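Local atomic coordinates of conserved hypothetical protein NMB0706 (Neisseria meningitidis, PDB entry 1RV9), a protein that is of uncharacterised function but belongs to the multi-copper polyphenol oxidoreductase (laccase) family within the CNF1/YfiH clan, and so may be an enzyme. Residues Y77-S83 and T96-S102; P74-L78 and A89-L93. All blocks are in the same frame, centred on the assembly; numbering follows the deposited sequence.

Contact 1: Y77-S83 and T96-S102; sequences YLNQIHS and TPDADAS. With SO4 (sulfate ion), chain B.
The backbones of 77-83 and 96-102 meet at Asn-79, whose N donates to Pro-97 O at 3.0 Å, almost in line with that carbonyl, while Ala-99 N returns a more bent bond to Asn-79 O from above its carbonyl plane. The side chains then take over. Asn-79 and Asp-98 lie alongside each other and point the same way; with CG anti to the backbone N (chi1 177°), the asparagine brings ND2 to Asp-98 OD1 at 2.7 Å, a straight bond that lies in the amide plane yet meets the carboxylate from above its own plane. The methyl CG2 of Thr-96 packs against Asn-79 N and CB, and a water joins Thr-96 OG1 to Tyr-77 O.

Farther along, the turn 81-83 wraps round the carboxylate of Asp-100. Its OD2 accepts three bonds: Ile-81 N on the syn side, a little out of the plane, Ser-83 OG on the anti side at 2.7 Å, and Ser-83 N at 2.8 Å from well above the plane. OD1 takes His-82 N at 2.9 Å, also syn but more tilted and on a bent bond, and is hydrogen-bonded to His-135 ND1 outside the segments. Leu-78, buried, brings CD1 to within 3.5 Å of Ala-101 N and against Ala-99. The His-82 ring uses NE2 to hydrogen-bond O4 of a sulfate, probably from the crystallisation liquor, at 2.6 Å; His-52 and Arg-247 hold the same anion. Asp-100, His-135 and Cys-118 have the geometry of a Cys-His-Asp triad, consistent with an active site though unconfirmed here. The bonds from 81-83 would hold the carboxylate against rotation with OD1 toward His-135, a second shell if the triad is real.

Contact 2: P74-L78 and A89-L93; sequences PVAYL and AAEAL
Ala-76 is the small bump at the middle of this contact, its CB directed at the short turn 89-93 and received in a shallow hollow of three side chains. The CB of Ala-89 lies 3.9 Å from Ala-76 CB on one flank, Ala-92 CB is slightly farther off, and Leu-93 CD2 lies against the same methyl at 3.7 Å. That leucine branch also reaches Ala-76 CA at 3.6 Å, so it follows the backbone as well as the methyl. Its fellow branch, CD1, goes to Pro-74, where the leucine side chain crosses the pyrrolidine ring at about a right angle and touches CG at 3.8 Å. With CG anti to its own carbonyl carbon (chi1 -53°), Leu-93 sets its forked tip astride the ground between proline and alanine, one prong on each.

In the fold, this ties an edge of one sheet to the turn after an edge strand of another. Strand 75-76 forms an edge of the five-stranded mixed sheet, whereas 89-93 is the turn that leaves strand 86-88, itself an edge of the six-stranded sheet. An inverse gamma turn centred on Ala-76 bends the backbone here, and on the opposing side Ala-92 N is bonded to Ala-89 O, which curls the turn and brings the methyls of Ala-89 and Ala-92 round the same alanine. Val-109 extends the apolar surface, touching Ala-76, Ala-89 and Leu-93. At the inner end, Leu-78 adds a second bump: its CD2 rests 4.0 Å from Ala-92 CB, leaving that methyl shared between leucine and alanine, with Val-87 of the neighbouring strand touching both Leu-78 and Ala-92.

Both contacts start from the same length of chain and share Tyr-77 and Leu-78, of which Leu-78 packs in both: CD1 serves contact 1, while CD2 lies between Pro-97 and Ala-92. Each is partly buried with an exposed margin; contact 1 centres on Leu-78 and the buried Asp-100, contact 2 on Ala-76. Contact 1 lies nearer the centre of the chain and buries more than twice the surface. Its chemistry is chiefly polar, built on backbone bonds and carboxylates beside the possible catalytic triad. Contact 2 relies on methyl and ring packing at the edges of the two larger sheets. Their centres are 10 Å apart, and they meet directly where Pro-97 CD packs on Ala-92 O at 3.6 Å.

Contact 1: Y77-S83 and T96-S102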
loop_
_atom_site.group_PDB
_atom_site.type_symbol
_atom_site.label_atom_id
_atom_site.label_comp_id
_atom_site.label_asym_id
_atom_site.label_seq_id
_atom_site.Cartn_x
_atom_site.Cartn_y
_atom_site.Cartn_z
ATOM N N TYR A 77 -7.174 9.466 4.166
ATOM C CA TYR A 77 -5.897 9.162 4.796
ATOM C C TYR A 77 -6.196 8.569 6.171
ATOM O O TYR A 77 -7.076 9.054 6.891
ATOM C CB TYR A 77 -5.061 10.436 4.950
ATOM C CG TYR A 77 -4.594 11.012 3.638
ATOM C CD1 TYR A 77 -3.589 10.386 2.898
ATOM C CD2 TYR A 77 -5.174 12.167 3.116
ATOM C CE1 TYR A 77 -3.177 10.893 1.669
ATOM C CE2 TYR A 77 -4.769 12.683 1.885
ATOM C CZ TYR A 77 -3.772 12.041 1.169
ATOM O OH TYR A 77 -3.371 12.533 -0.051
ATOM N N LEU A 78 -5.464 7.526 6.537
ATOM C CA LEU A 78 -5.677 6.862 7.819
ATOM C C LEU A 78 -4.501 7.054 8.759
ATOM O O LEU A 78 -3.389 7.358 8.329
ATOM C CB LEU A 78 -5.850 5.353 7.611
ATOM C CG LEU A 78 -6.812 4.847 6.534
ATOM C CD1 LEU A 78 -6.610 3.344 6.361
ATOM C CD2 LEU A 78 -8.252 5.161 6.919
ATOM N N ASN A 79 -4.752 6.888 10.052
ATOM C CA ASN A 79 -3.657 6.949 11.005
ATOM C C ASN A 79 -3.246 5.486 11.064
ATOM O O ASN A 79 -3.780 4.703 11.856
ATOM C CB ASN A 79 -4.116 7.418 12.384
ATOM C CG ASN A 79 -2.982 7.407 13.390
ATOM O OD1 ASN A 79 -1.869 7.834 13.081
ATOM N ND2 ASN A 79 -3.252 6.919 14.595
ATOM N N GLN A 80 -2.316 5.116 10.191
ATOM C CA GLN A 80 -1.844 3.743 10.101
ATOM C C GLN A 80 -1.044 3.341 11.326
ATOM O O GLN A 80 -0.131 4.053 11.742
ATOM C CB GLN A 80 -1.018 3.580 8.819
ATOM C CG GLN A 80 -1.835 3.918 7.577
ATOM C CD GLN A 80 -1.024 4.030 6.295
ATOM O OE1 GLN A 80 -1.569 4.375 5.246
ATOM N NE2 GLN A 80 0.273 3.748 6.370
ATOM N N ILE A 81 -1.391 2.194 11.897
ATOM C CA ILE A 81 -0.713 1.700 13.086
ATOM C C ILE A 81 -0.263 0.249 12.930
ATOM O O ILE A 81 -0.066 -0.459 13.919
ATOM C CB ILE A 81 -1.623 1.818 14.327
ATOM C CG1 ILE A 81 -2.958 1.113 14.071
ATOM C CG2 ILE A 81 -1.847 3.281 14.664
ATOM C CD1 ILE A 81 -3.844 1.014 15.298
ATOM N N HIS A 82 -0.094 -0.180 11.682
ATOM C CA HIS A 82 0.343 -1.537 11.372
ATOM C C HIS A 82 -0.571 -2.608 11.953
ATOM O O HIS A 82 -0.124 -3.677 12.380
ATOM C CB HIS A 82 1.786 -1.722 11.844
ATOM C CG HIS A 82 2.772 -0.923 11.050
ATOM N ND1 HIS A 82 3.389 -1.414 9.920
ATOM C CD2 HIS A 82 3.203 0.355 11.187
ATOM C CE1 HIS A 82 4.157 -0.475 9.395
ATOM N NE2 HIS A 82 4.061 0.607 10.146
ATOM N N SER A 83 -1.863 -2.297 11.947
ATOM C CA SER A 83 -2.905 -3.187 12.436
ATOM C C SER A 83 -3.476 -3.939 11.243
ATOM O O SER A 83 -2.976 -3.834 10.120
ATOM C CB SER A 83 -4.037 -2.375 13.070
ATOM O OG SER A 83 -4.796 -1.710 12.065
ATOM N N THR A 96 -9.835 11.079 11.524
ATOM C CA THR A 96 -8.851 10.057 11.180
ATOM C C THR A 96 -8.872 8.856 12.112
ATOM O O THR A 96 -8.515 8.960 13.281
ATOM C CB THR A 96 -7.436 10.651 11.154
ATOM O OG1 THR A 96 -7.444 11.842 10.355
ATOM C CG2 THR A 96 -6.458 9.651 10.548
ATOM N N PRO A 97 -9.284 7.689 11.594
ATOM C CA PRO A 97 -9.361 6.443 12.364
ATOM C C PRO A 97 -8.013 5.734 12.432
ATOM O O PRO A 97 -7.151 5.935 11.569
ATOM C CB PRO A 97 -10.374 5.602 11.580
ATOM C CG PRO A 97 -11.046 6.594 10.640
ATOM C CD PRO A 97 -9.939 7.523 10.289
ATOM N N ASP A 98 -7.831 4.921 13.468
ATOM C CA ASP A 98 -6.612 4.134 13.612
ATOM C C ASP A 98 -6.924 2.883 12.812
ATOM O O ASP A 98 -7.648 2.002 13.278
ATOM C CB ASP A 98 -6.358 3.754 15.072
ATOM C CG ASP A 98 -5.886 4.922 15.909
ATOM O OD1 ASP A 98 -5.672 6.016 15.348
ATOM O OD2 ASP A 98 -5.725 4.738 17.133
ATOM N N ALA A 99 -6.398 2.812 11.597
ATOM C CA ALA A 99 -6.669 1.669 10.742
ATOM C C ALA A 99 -5.601 1.565 9.675
ATOM O O ALA A 99 -4.846 2.509 9.453
ATOM C CB ALA A 99 -8.035 1.823 10.101
ATOM N N ASP A 100 -5.556 0.424 8.997
ATOM C CA ASP A 100 -4.550 0.215 7.973
ATOM C C ASP A 100 -5.083 -0.240 6.625
ATOM O O ASP A 100 -4.320 -0.674 5.765
ATOM C CB ASP A 100 -3.492 -0.755 8.496
ATOM C CG ASP A 100 -2.632 -0.128 9.574
ATOM O OD1 ASP A 100 -1.537 0.372 9.241
ATOM O OD2 ASP A 100 -3.059 -0.116 10.751
ATOM N N ALA A 101 -6.392 -0.129 6.438
ATOM C CA ALA A 101 -7.014 -0.490 5.164
ATOM C C ALA A 101 -8.397 0.130 5.108
ATOM O O ALA A 101 -9.008 0.391 6.143
ATOM C CB ALA A 101 -7.122 -2.013 5.022
ATOM N N SER A 102 -8.878 0.396 3.901
ATOM C CA SER A 102 -10.216 0.949 3.748
ATOM C C SER A 102 -10.854 0.390 2.485
ATOM O O SER A 102 -10.162 -0.030 1.548
ATOM C CB SER A 102 -10.188 2.486 3.705
ATOM O OG SER A 102 -9.694 2.984 2.473
HETATM S S SO4 B . 5.602 4.064 9.681
HETATM O O1 SO4 B . 5.772 4.310 11.128
HETATM O O2 SO4 B . 5.280 5.333 9.000
HETATM O O3 SO4 B . 6.852 3.515 9.128
HETATM O O4 SO4 B . 4.502 3.108 9.470
HETATM O O HOH W 1 -7.212 12.196 7.674
#

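Contact 2: P74-L78 and A89-L93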
loop_
_atom_site.group_PDB
_atom_site.type_symbol
_atom_site.label_atom_id
_atom_site.label_comp_id
_atom_site.label_asym_id
_atom_site.label_seq_id
_atom_site.Cartn_x
_atom_site.Cartn_y
_atom_site.Cartn_z
ATOM N N PRO A 74 -12.363 13.585 -2.074
ATOM C CA PRO A 74 -11.635 13.653 -0.806
ATOM C C PRO A 74 -10.894 12.319 -0.653
ATOM O O PRO A 74 -11.377 11.281 -1.115
ATOM C CB PRO A 74 -12.746 13.843 0.229
ATOM C CG PRO A 74 -13.951 13.221 -0.430
ATOM C CD PRO A 74 -13.819 13.679 -1.857
ATOM N N VAL A 75 -9.724 12.358 -0.025
ATOM C CA VAL A 75 -8.899 11.170 0.166
ATOM C C VAL A 75 -8.925 10.733 1.628
ATOM O O VAL A 75 -8.632 11.525 2.525
ATOM C CB VAL A 75 -7.444 11.463 -0.255
ATOM C CG1 VAL A 75 -6.585 10.217 -0.097
ATOM C CG2 VAL A 75 -7.413 11.954 -1.698
ATOM N N ALA A 76 -9.272 9.471 1.863
ATOM C CA ALA A 76 -9.356 8.947 3.222
ATOM C C ALA A 76 -8.027 8.502 3.831
ATOM O O ALA A 76 -7.782 7.305 4.002
ATOM C CB ALA A 76 -10.361 7.798 3.277
ATOM N N TYR A 77 -7.174 9.466 4.166
ATOM C CA TYR A 77 -5.897 9.162 4.796
ATOM C C TYR A 77 -6.196 8.569 6.171
ATOM O O TYR A 77 -7.076 9.054 6.891
ATOM C CB TYR A 77 -5.061 10.436 4.950
ATOM C CG TYR A 77 -4.594 11.012 3.638
ATOM C CD1 TYR A 77 -3.589 10.386 2.898
ATOM C CD2 TYR A 77 -5.174 12.167 3.116
ATOM C CE1 TYR A 77 -3.177 10.893 1.669
ATOM C CE2 TYR A 77 -4.769 12.683 1.885
ATOM C CZ TYR A 77 -3.772 12.041 1.169
ATOM O OH TYR A 77 -3.371 12.533 -0.051
ATOM N N LEU A 78 -5.464 7.526 6.537
ATOM C CA LEU A 78 -5.677 6.862 7.819
ATOM C C LEU A 78 -4.501 7.054 8.759
ATOM O O LEU A 78 -3.389 7.358 8.329
ATOM C CB LEU A 78 -5.850 5.353 7.611
ATOM C CG LEU A 78 -6.812 4.847 6.534
ATOM C CD1 LEU A 78 -6.610 3.344 6.361
ATOM C CD2 LEU A 78 -8.252 5.161 6.919
ATOM N N ALA A 89 -14.001 3.702 3.865
ATOM C CA ALA A 89 -13.366 4.969 3.528
ATOM C C ALA A 89 -14.305 6.159 3.647
ATOM O O ALA A 89 -13.891 7.235 4.086
ATOM C CB ALA A 89 -12.780 4.904 2.120
ATOM N N ALA A 90 -15.565 5.964 3.271
ATOM C CA ALA A 90 -16.556 7.035 3.328
ATOM C C ALA A 90 -16.810 7.517 4.754
ATOM O O ALA A 90 -17.273 8.639 4.961
ATOM C CB ALA A 90 -17.865 6.568 2.689
ATOM N N GLU A 91 -16.500 6.675 5.737
ATOM C CA GLU A 91 -16.704 7.027 7.142
ATOM C C GLU A 91 -15.411 7.488 7.811
ATOM O O GLU A 91 -15.431 7.965 8.949
ATOM C CB GLU A 91 -17.247 5.825 7.920
ATOM C CG GLU A 91 -18.543 5.240 7.394
ATOM C CD GLU A 91 -19.023 4.070 8.235
ATOM O OE1 GLU A 91 -18.266 3.088 8.384
ATOM O OE2 GLU A 91 -20.159 4.131 8.750
ATOM N N ALA A 92 -14.292 7.348 7.111
ATOM C CA ALA A 92 -12.996 7.735 7.655
ATOM C C ALA A 92 -12.625 9.202 7.465
ATOM O O ALA A 92 -11.542 9.626 7.868
ATOM C CB ALA A 92 -11.911 6.838 7.047
ATOM N N LEU A 93 -13.525 9.973 6.863
ATOM C CA LEU A 93 -13.266 11.385 6.596
ATOM C C LEU A 93 -13.573 12.387 7.710
ATOM O O LEU A 93 -12.949 13.434 7.785
ATOM C CB LEU A 93 -14.006 11.814 5.328
ATOM C CG LEU A 93 -13.746 10.956 4.091
ATOM C CD1 LEU A 93 -14.571 11.498 2.933
ATOM C CD2 LEU A 93 -12.264 10.957 3.730
#